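Long-range contact in substrate binding periplasmic protein (Ralstonia solanacearum, PDB 3LOP), which binds leucine and probably serves the uptake of this or related amino acids as a periplasmic binding protein: residues Val141-Gly154 and Leu192-Thr205. Numbering follows the deposited sequence.
Sequences VTRIGVLYQEDALG and LLAADVQAIFLGAT. With LEU (leucine), chain B.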
loop_
_atom_site.group_PDB
_atom_site.type_symbol
_atom_site.label_atom_id
_atom_site.label_comp_id
_atom_site.label_asym_id
_atom_site.label_seq_id
_atom_site.Cartn_x
_atom_site.Cartn_y
_atom_site.Cartn_z
ATOM N N VAL A 141 7.683 -7.037 -25.583
ATOM C CA VAL A 141 8.765 -6.329 -24.908
ATOM C C VAL A 141 9.842 -7.307 -24.451
ATOM O O VAL A 141 9.539 -8.353 -23.878
ATOM C CB VAL A 141 8.240 -5.551 -23.682
ATOM C CG1 VAL A 141 9.397 -4.962 -22.889
ATOM C CG2 VAL A 141 7.306 -4.447 -24.145
ATOM N N THR A 142 11.099 -6.967 -24.712
ATOM C CA THR A 142 12.208 -7.823 -24.308
ATOM C C THR A 142 13.277 -7.082 -23.513
ATOM O O THR A 142 14.114 -7.710 -22.866
ATOM C CB THR A 142 12.888 -8.470 -25.522
ATOM O OG1 THR A 142 13.346 -7.446 -26.414
ATOM C CG2 THR A 142 11.918 -9.386 -26.245
ATOM N N ARG A 143 13.250 -5.753 -23.551
ATOM C CA ARG A 143 14.245 -4.962 -22.838
ATOM C C ARG A 143 13.603 -4.135 -21.739
ATOM O O ARG A 143 12.990 -3.099 -21.995
ATOM C CB ARG A 143 14.995 -4.061 -23.822
ATOM C CG ARG A 143 15.702 -4.858 -24.915
ATOM C CD ARG A 143 16.630 -3.989 -25.750
ATOM N NE ARG A 143 15.926 -3.025 -26.592
ATOM C CZ ARG A 143 15.302 -3.328 -27.728
ATOM N NH1 ARG A 143 15.285 -4.578 -28.173
ATOM N NH2 ARG A 143 14.701 -2.373 -28.425
ATOM N N ILE A 144 13.757 -4.606 -20.505
ATOM C CA ILE A 144 13.169 -3.950 -19.352
ATOM C C ILE A 144 14.203 -3.441 -18.357
ATOM O O ILE A 144 15.164 -4.138 -18.025
ATOM C CB ILE A 144 12.207 -4.924 -18.635
ATOM C CG1 ILE A 144 11.083 -5.324 -19.599
ATOM C CG2 ILE A 144 11.634 -4.284 -17.371
ATOM C CD1 ILE A 144 10.160 -6.420 -19.077
ATOM N N GLY A 145 13.997 -2.210 -17.898
ATOM C CA GLY A 145 14.880 -1.609 -16.919
ATOM C C GLY A 145 14.123 -1.524 -15.608
ATOM O O GLY A 145 12.890 -1.561 -15.599
ATOM N N VAL A 146 14.838 -1.425 -14.495
ATOM C CA VAL A 146 14.175 -1.347 -13.201
ATOM C C VAL A 146 14.794 -0.305 -12.281
ATOM O O VAL A 146 16.012 -0.261 -12.113
ATOM C CB VAL A 146 14.227 -2.709 -12.459
ATOM C CG1 VAL A 146 13.487 -2.605 -11.130
ATOM C CG2 VAL A 146 13.622 -3.811 -13.325
ATOM N N LEU A 147 13.946 0.544 -11.708
ATOM C CA LEU A 147 14.382 1.541 -10.735
ATOM C C LEU A 147 14.026 0.868 -9.416
ATOM O O LEU A 147 12.880 0.462 -9.232
ATOM C CB LEU A 147 13.574 2.833 -10.858
ATOM C CG LEU A 147 13.804 3.806 -9.690
ATOM C CD1 LEU A 147 15.200 4.404 -9.792
ATOM C CD2 LEU A 147 12.754 4.903 -9.701
ATOM N N TYR A 148 14.985 0.730 -8.507
ATOM C CA TYR A 148 14.686 0.081 -7.236
ATOM C C TYR A 148 15.245 0.797 -6.018
ATOM O O TYR A 148 16.326 1.386 -6.065
ATOM C CB TYR A 148 15.188 -1.368 -7.236
ATOM C CG TYR A 148 16.694 -1.522 -7.269
ATOM C CD1 TYR A 148 17.403 -1.402 -8.464
ATOM C CD2 TYR A 148 17.409 -1.799 -6.105
ATOM C CE1 TYR A 148 18.789 -1.561 -8.498
ATOM C CE2 TYR A 148 18.794 -1.957 -6.128
ATOM C CZ TYR A 148 19.474 -1.837 -7.328
ATOM O OH TYR A 148 20.841 -1.998 -7.360
ATOM N N GLN A 149 14.495 0.742 -4.923
ATOM C CA GLN A 149 14.928 1.365 -3.682
ATOM C C GLN A 149 16.030 0.496 -3.081
ATOM O O GLN A 149 15.945 -0.732 -3.097
ATOM C CB GLN A 149 13.742 1.486 -2.722
ATOM C CG GLN A 149 14.054 2.202 -1.414
ATOM C CD GLN A 149 12.796 2.641 -0.694
ATOM O OE1 GLN A 149 12.201 3.665 -1.032
ATOM N NE2 GLN A 149 12.371 1.860 0.290
ATOM N N GLU A 150 17.065 1.138 -2.551
ATOM C CA GLU A 150 18.194 0.414 -1.983
ATOM C C GLU A 150 17.924 -0.152 -0.591
ATOM O O GLU A 150 18.545 0.252 0.396
ATOM C CB GLU A 150 19.426 1.319 -1.964
ATOM C CG GLU A 150 20.726 0.585 -1.704
ATOM C CD GLU A 150 21.934 1.405 -2.100
ATOM O OE1 GLU A 150 22.057 2.554 -1.623
ATOM O OE2 GLU A 150 22.760 0.901 -2.893
ATOM N N ASP A 151 16.984 -1.091 -0.533
ATOM C CA ASP A 151 16.601 -1.759 0.704
ATOM C C ASP A 151 15.656 -2.915 0.375
ATOM O O ASP A 151 15.570 -3.338 -0.781
ATOM C CB ASP A 151 15.949 -0.765 1.683
ATOM C CG ASP A 151 14.486 -0.498 1.381
ATOM O OD1 ASP A 151 14.050 -0.721 0.233
ATOM O OD2 ASP A 151 13.776 -0.046 2.307
ATOM N N ALA A 152 14.950 -3.429 1.378
ATOM C CA ALA A 152 14.037 -4.554 1.174
ATOM C C ALA A 152 13.018 -4.368 0.044
ATOM O O ALA A 152 12.707 -5.321 -0.671
ATOM C CB ALA A 152 13.320 -4.878 2.477
ATOM N N LEU A 153 12.492 -3.157 -0.119
ATOM C CA LEU A 153 11.518 -2.911 -1.180
ATOM C C LEU A 153 12.137 -3.169 -2.548
ATOM O O LEU A 153 11.543 -3.848 -3.385
ATOM C CB LEU A 153 10.994 -1.470 -1.126
ATOM C CG LEU A 153 10.177 -1.040 -2.354
ATOM C CD1 LEU A 153 8.959 -1.942 -2.503
ATOM C CD2 LEU A 153 9.758 0.417 -2.222
ATOM N N GLY A 154 13.329 -2.622 -2.772
ATOM C CA GLY A 154 14.003 -2.807 -4.046
ATOM C C GLY A 154 14.344 -4.260 -4.308
ATOM O O GLY A 154 14.264 -4.733 -5.443
ATOM N N LEU A 192 19.364 4.921 -16.461
ATOM C CA LEU A 192 18.278 4.351 -17.247
ATOM C C LEU A 192 18.026 5.078 -18.566
ATOM O O LEU A 192 17.509 4.486 -19.512
ATOM C CB LEU A 192 17.005 4.273 -16.399
ATOM C CG LEU A 192 17.140 3.260 -15.253
ATOM C CD1 LEU A 192 15.897 3.273 -14.380
ATOM C CD2 LEU A 192 17.374 1.870 -15.829
ATOM N N LEU A 193 18.393 6.356 -18.633
ATOM C CA LEU A 193 18.237 7.115 -19.870
ATOM C C LEU A 193 19.189 6.530 -20.911
ATOM O O LEU A 193 18.858 6.438 -22.095
ATOM C CB LEU A 193 18.592 8.589 -19.654
ATOM C CG LEU A 193 17.507 9.552 -19.177
ATOM C CD1 LEU A 193 18.139 10.896 -18.841
ATOM C CD2 LEU A 193 16.448 9.716 -20.264
ATOM N N ALA A 194 20.372 6.137 -20.449
ATOM C CA ALA A 194 21.402 5.566 -21.310
ATOM C C ALA A 194 21.103 4.128 -21.722
ATOM O O ALA A 194 21.611 3.652 -22.736
ATOM C CB ALA A 194 22.757 5.632 -20.609
ATOM N N ALA A 195 20.283 3.438 -20.936
ATOM C CA ALA A 195 19.935 2.053 -21.239
ATOM C C ALA A 195 18.945 1.984 -22.394
ATOM O O ALA A 195 18.048 2.819 -22.509
ATOM C CB ALA A 195 19.352 1.379 -20.001
ATOM N N ASP A 196 19.111 0.982 -23.250
ATOM C CA ASP A 196 18.237 0.807 -24.403
ATOM C C ASP A 196 17.031 -0.034 -23.999
ATOM O O ASP A 196 16.863 -1.167 -24.450
ATOM C CB ASP A 196 19.022 0.137 -25.535
ATOM C CG ASP A 196 18.223 0.020 -26.811
ATOM O OD1 ASP A 196 17.448 0.950 -27.114
ATOM O OD2 ASP A 196 18.383 -0.994 -27.522
ATOM N N VAL A 197 16.181 0.537 -23.151
ATOM C CA VAL A 197 15.010 -0.173 -22.656
ATOM C C VAL A 197 13.676 0.268 -23.251
ATOM O O VAL A 197 13.482 1.436 -23.585
ATOM C CB VAL A 197 14.931 -0.069 -21.117
ATOM C CG1 VAL A 197 16.124 -0.781 -20.494
ATOM C CG2 VAL A 197 14.913 1.392 -20.687
ATOM N N GLN A 198 12.759 -0.687 -23.371
ATOM C CA GLN A 198 11.431 -0.427 -23.922
ATOM C C GLN A 198 10.438 -0.116 -22.816
ATOM O O GLN A 198 9.400 0.498 -23.054
ATOM C CB GLN A 198 10.943 -1.646 -24.705
ATOM C CG GLN A 198 11.800 -1.977 -25.912
ATOM C CD GLN A 198 11.653 -3.416 -26.351
ATOM O OE1 GLN A 198 11.728 -4.336 -25.535
ATOM N NE2 GLN A 198 11.452 -3.623 -27.648
ATOM N N ALA A 199 10.762 -0.550 -21.604
ATOM C CA ALA A 199 9.898 -0.323 -20.458
ATOM C C ALA A 199 10.750 -0.241 -19.200
ATOM O O ALA A 199 11.808 -0.862 -19.112
ATOM C CB ALA A 199 8.884 -1.468 -20.330
ATOM N N ILE A 200 10.291 0.550 -18.238
ATOM C CA ILE A 200 10.993 0.694 -16.970
ATOM C C ILE A 200 9.991 0.472 -15.852
ATOM O O ILE A 200 8.958 1.142 -15.786
ATOM C CB ILE A 200 11.619 2.091 -16.815
ATOM C CG1 ILE A 200 12.756 2.264 -17.825
ATOM C CG2 ILE A 200 12.144 2.265 -15.393
ATOM C CD1 ILE A 200 13.331 3.672 -17.871
ATOM N N PHE A 201 10.307 -0.483 -14.985
ATOM C CA PHE A 201 9.456 -0.825 -13.858
ATOM C C PHE A 201 9.950 -0.079 -12.624
ATOM O O PHE A 201 11.146 -0.077 -12.327
ATOM C CB PHE A 201 9.498 -2.334 -13.625
ATOM C CG PHE A 201 8.582 -2.805 -12.535
ATOM C CD1 PHE A 201 8.996 -2.801 -11.208
ATOM C CD2 PHE A 201 7.297 -3.238 -12.839
ATOM C CE1 PHE A 201 8.140 -3.223 -10.194
ATOM C CE2 PHE A 201 6.433 -3.661 -11.833
ATOM C CZ PHE A 201 6.856 -3.653 -10.509
ATOM N N LEU A 202 9.028 0.562 -11.914
ATOM C CA LEU A 202 9.388 1.329 -10.729
ATOM C C LEU A 202 9.114 0.602 -9.415
ATOM O O LEU A 202 7.972 0.527 -8.959
ATOM C CB LEU A 202 8.644 2.669 -10.729
ATOM C CG LEU A 202 8.687 3.487 -12.025
ATOM C CD1 LEU A 202 7.841 4.741 -11.851
ATOM C CD2 LEU A 202 10.130 3.849 -12.378
ATOM N N GLY A 203 10.173 0.058 -8.823
ATOM C CA GLY A 203 10.052 -0.618 -7.542
ATOM C C GLY A 203 10.481 0.429 -6.539
ATOM O O GLY A 203 11.535 0.321 -5.907
ATOM N N ALA A 204 9.647 1.454 -6.403
ATOM C CA ALA A 204 9.947 2.581 -5.537
ATOM C C ALA A 204 8.733 3.142 -4.820
ATOM O O ALA A 204 7.605 2.684 -5.009
ATOM C CB ALA A 204 10.584 3.678 -6.370
ATOM N N THR A 205 8.989 4.145 -3.987
ATOM C CA THR A 205 7.937 4.819 -3.248
ATOM C C THR A 205 7.490 6.037 -4.051
ATOM O O THR A 205 8.111 6.397 -5.051
ATOM C CB THR A 205 8.426 5.238 -1.851
ATOM O OG1 THR A 205 9.647 5.979 -1.973
ATOM C CG2 THR A 205 8.672 4.000 -0.990
HETATM N N LEU B . 4.924 0.564 2.101
HETATM C CA LEU B . 5.693 1.444 1.176
HETATM C C LEU B . 4.754 2.398 0.464
HETATM O O LEU B . 5.248 3.436 -0.017
HETATM C CB LEU B . 6.420 0.586 0.156
HETATM C CG LEU B . 7.116 -0.519 0.941
HETATM C CD1 LEU B . 7.045 -1.790 0.219
HETATM C CD2 LEU B . 8.515 -0.138 1.218
HETATM O OXT LEU B . 3.542 2.089 0.397
HETATM O O HOH W 1 11.519 -6.593 -28.223
#
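Leu-147 and Leu-202 meet by their branches on one face of a two-strand parallel pairing. CD2 of Leu-147 lies 3.9 Å from CD2 of Leu-202. The same Leu-147 CD2 also touches CB of Ala-204, and CB of Leu-147 rests on CD1 of Leu-192, so one leucine fills the hollow between three apolar side chains. Gly-145 leaves a dip on this face. CG1 of Val-197 settles over it, 3.6 Å from Gly-145 N, and Leu-192 CD2 borders it. On the other face CG1 of Val-146 sits at the edge of the Phe-201 ring. Phe-201 has CG anti to its backbone N (chi1 -176°); the end of the side chain leads off strand 144-149 and touches Val-161 of helix 152-166.

These are the two central strands of a four-stranded parallel sheet of order 2-1-3-4, helices on both faces, in one lobe of a periplasmic binding protein. Backbone bonds run from Gly-145 N–Ala-199 O to Gln-149 N–Gly-203 O, using Gly-145, Leu-147 and Gln-149 of strand 144-149.

Just before the strands, the extended side chain of Gln-198 lays its amide beside residues 141-143. Gln-198 OE1 accepts from Thr-142 N at 2.8 Å and Arg-143 N at 2.9 Å. The amide also stacks on one face of the Arg-143 guanidinium, the planes 26° apart. Arg-143 NE makes a weak bond to Asp-196 O, and Asp-196 OD2 adds charge attraction from well outside the guanidinium plane.

Beyond the C-terminal ends of the strands, Leu-153 and Thr-205 line the leucine pocket. Leu-153 CD1 presses on CD1 of the bound leucine at 3.3 Å. CD2 of Leu-153 packs against CG2 of Thr-205, which faces the ligand's O. Gln-149 OE1 lies 3.5 Å from Thr-205 CG2 and is hydrogen-bonded to Tyr-178.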